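Local coordinates for petrobactin-binding protein YclQ (Bacillus subtilis subsp. subtilis str. 168, PDB 3GFV) that binds iron-free and ferric petrobactin, and the precursor 3,4-dihydroxybenzoic acid, as the solute-binding component of the YclNOPQ uptake transporter, at residues A[46-51]-A[141-146]. Residues are numbered along the deposited sequence; the frame is centred on the assembly and turned at random.
Sequences DTLDKL and KIFDKE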
loop_
_atom_site.group_PDB
_atom_site.type_symbol
_atom_site.label_atom_id
_atom_site.label_comp_id
_atom_site.label_asym_id
_atom_site.label_seq_id
_atom_site.Cartn_x
_atom_site.Cartn_y
_atom_site.Cartn_z
ATOM N N ASP A 46 -4.327 2.511 -8.921
ATOM C CA ASP A 46 -3.189 3.242 -9.453
ATOM C C ASP A 46 -2.463 2.453 -10.540
ATOM O O ASP A 46 -1.855 3.046 -11.437
ATOM C CB ASP A 46 -2.274 3.848 -8.343
ATOM C CG ASP A 46 -1.278 2.859 -7.721
ATOM O OD1 ASP A 46 -1.113 2.920 -6.476
ATOM O OD2 ASP A 46 -0.618 2.068 -8.446
ATOM N N THR A 47 -2.579 1.126 -10.494
ATOM C CA THR A 47 -2.097 0.314 -11.611
ATOM C C THR A 47 -2.961 0.594 -12.843
ATOM O O THR A 47 -2.433 0.838 -13.916
ATOM C CB THR A 47 -2.053 -1.188 -11.274
ATOM O OG1 THR A 47 -1.055 -1.421 -10.262
ATOM C CG2 THR A 47 -1.708 -2.045 -12.527
ATOM N N LEU A 48 -4.281 0.595 -12.687
ATOM C CA LEU A 48 -5.144 0.944 -13.809
ATOM C C LEU A 48 -4.760 2.316 -14.377
ATOM O O LEU A 48 -4.689 2.500 -15.596
ATOM C CB LEU A 48 -6.609 0.912 -13.365
ATOM C CG LEU A 48 -7.171 -0.464 -13.027
ATOM C CD1 LEU A 48 -8.566 -0.328 -12.400
ATOM C CD2 LEU A 48 -7.226 -1.357 -14.269
ATOM N N ASP A 49 -4.486 3.278 -13.495
ATOM C CA ASP A 49 -4.123 4.620 -13.934
ATOM C C ASP A 49 -2.814 4.619 -14.723
ATOM O O ASP A 49 -2.717 5.259 -15.768
ATOM C CB ASP A 49 -3.998 5.583 -12.753
ATOM C CG ASP A 49 -3.670 7.000 -13.195
ATOM O OD1 ASP A 49 -4.570 7.673 -13.745
ATOM O OD2 ASP A 49 -2.507 7.438 -13.005
ATOM N N LYS A 50 -1.808 3.909 -14.211
ATOM C CA LYS A 50 -0.507 3.836 -14.875
ATOM C C LYS A 50 -0.644 3.240 -16.282
ATOM O O LYS A 50 0.092 3.599 -17.209
ATOM C CB LYS A 50 0.452 2.988 -14.042
ATOM C CG LYS A 50 1.845 2.827 -14.646
ATOM C CD LYS A 50 2.610 4.139 -14.604
ATOM C CE LYS A 50 3.965 4.029 -15.303
ATOM N NZ LYS A 50 4.506 5.383 -15.647
ATOM N N LEU A 51 -1.594 2.327 -16.440
ATOM C CA LEU A 51 -1.788 1.640 -17.710
ATOM C C LEU A 51 -2.693 2.443 -18.644
ATOM O O LEU A 51 -3.018 1.986 -19.733
ATOM C CB LEU A 51 -2.381 0.251 -17.475
ATOM C CG LEU A 51 -1.517 -0.647 -16.593
ATOM C CD1 LEU A 51 -2.222 -1.957 -16.310
ATOM C CD2 LEU A 51 -0.172 -0.886 -17.247
ATOM N N LYS A 141 -3.439 -8.993 -17.761
ATOM C CA LYS A 141 -4.150 -10.006 -18.545
ATOM C C LYS A 141 -5.583 -9.590 -18.838
ATOM O O LYS A 141 -6.073 -9.769 -19.970
ATOM C CB LYS A 141 -4.132 -11.360 -17.833
ATOM C CG LYS A 141 -2.799 -12.098 -17.929
ATOM C CD LYS A 141 -2.739 -13.235 -16.908
ATOM C CE LYS A 141 -1.427 -14.013 -16.990
ATOM N NZ LYS A 141 -0.216 -13.148 -16.858
ATOM N N ILE A 142 -6.260 -9.038 -17.834
ATOM C CA ILE A 142 -7.656 -8.633 -18.003
ATOM C C ILE A 142 -7.823 -7.539 -19.062
ATOM O O ILE A 142 -8.775 -7.560 -19.853
ATOM C CB ILE A 142 -8.282 -8.154 -16.664
ATOM C CG1 ILE A 142 -8.435 -9.343 -15.712
ATOM C CG2 ILE A 142 -9.635 -7.482 -16.918
ATOM C CD1 ILE A 142 -8.567 -8.963 -14.238
ATOM N N PHE A 143 -6.895 -6.586 -19.082
ATOM C CA PHE A 143 -6.995 -5.422 -19.975
ATOM C C PHE A 143 -6.060 -5.420 -21.178
ATOM O O PHE A 143 -5.872 -4.385 -21.826
ATOM C CB PHE A 143 -6.792 -4.142 -19.155
ATOM C CG PHE A 143 -7.810 -3.965 -18.073
ATOM C CD1 PHE A 143 -9.022 -3.340 -18.344
ATOM C CD2 PHE A 143 -7.569 -4.428 -16.781
ATOM C CE1 PHE A 143 -9.974 -3.176 -17.342
ATOM C CE2 PHE A 143 -8.520 -4.266 -15.778
ATOM C CZ PHE A 143 -9.730 -3.642 -16.069
ATOM N N ASP A 144 -5.483 -6.578 -21.491
ATOM C CA ASP A 144 -4.590 -6.705 -22.628
ATOM C C ASP A 144 -3.429 -5.724 -22.552
ATOM O O ASP A 144 -3.120 -5.041 -23.536
ATOM C CB ASP A 144 -5.387 -6.470 -23.930
ATOM C CG ASP A 144 -5.192 -7.569 -24.941
ATOM O OD1 ASP A 144 -4.741 -8.667 -24.552
ATOM O OD2 ASP A 144 -5.511 -7.338 -26.130
ATOM N N LYS A 145 -2.779 -5.666 -21.386
ATOM C CA LYS A 145 -1.640 -4.786 -21.155
ATOM C C LYS A 145 -0.480 -5.595 -20.583
ATOM O O LYS A 145 0.322 -5.090 -19.774
ATOM C CB LYS A 145 -2.020 -3.700 -20.147
ATOM C CG LYS A 145 -3.110 -2.752 -20.619
ATOM C CD LYS A 145 -2.547 -1.712 -21.558
ATOM C CE LYS A 145 -3.621 -0.703 -21.951
ATOM N NZ LYS A 145 -3.013 0.555 -22.474
ATOM N N GLU A 146 -0.404 -6.857 -20.980
ATOM C CA GLU A 146 0.598 -7.764 -20.424
ATOM C C GLU A 146 2.028 -7.267 -20.648
ATOM O O GLU A 146 2.851 -7.309 -19.734
ATOM C CB GLU A 146 0.396 -9.185 -20.970
ATOM C CG GLU A 146 -0.930 -9.793 -20.506
ATOM C CD GLU A 146 -1.331 -11.045 -21.263
ATOM O OE1 GLU A 146 -2.250 -10.955 -22.102
ATOM O OE2 GLU A 146 -0.733 -12.116 -21.019
#
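The turn between helix 128-142 and the long helix 146-170, the helix that links the two lobes in binding proteins of this family, packs here against the C-terminal end of helix 42-50 in the N-terminal lobe. Phe-143, the first residue to leave helical geometry, and Lys-145, at the N-cap position of the long helix, reach across to Leu-48 and Leu-51. The methyl CD2 of Leu-48 meets the aromatic ring obliquely, 3.5 Å from Phe-143 CE2 and 3.8 Å from Phe-143 CZ, the leucine side chain running roughly perpendicular to that of Phe-143. CG2 of the preceding Ile-142 sits over one face of the ring, 3.6 Å from its plane and nearer the ring's margin than its centre. Pro-34, Leu-53 and Ile-56 also touch Phe-143, while Ile-139 lies against both leucines.

Alongside this apolar patch runs a single polar link. Lys-145 NZ donates a hydrogen bond of 3.1 Å to Leu-51 O, approaching almost in line with the carbonyl bond (C=O...N angle 164°). The lysine chain bends at its second torsion (chi2 -79°) and then extends, which carries the ammonium group to the carbonyl and leaves Lys-145 CE 3.5 Å from Leu-51 O. Nearer the backbone, Leu-51 CD1 lies 4.2 Å from Lys-145 CB, and the same leucine also touches Lys-148 and Val-149 of the long helix.

Leu-51 thus joins the turn twice, by its side chain and by its carbonyl. Because that carbonyl lies just past the C-terminal end of helix 42-50, the lysine's positive charge would probably be favoured by the helix dipole, adding an electrostatic component to an otherwise apolar junction.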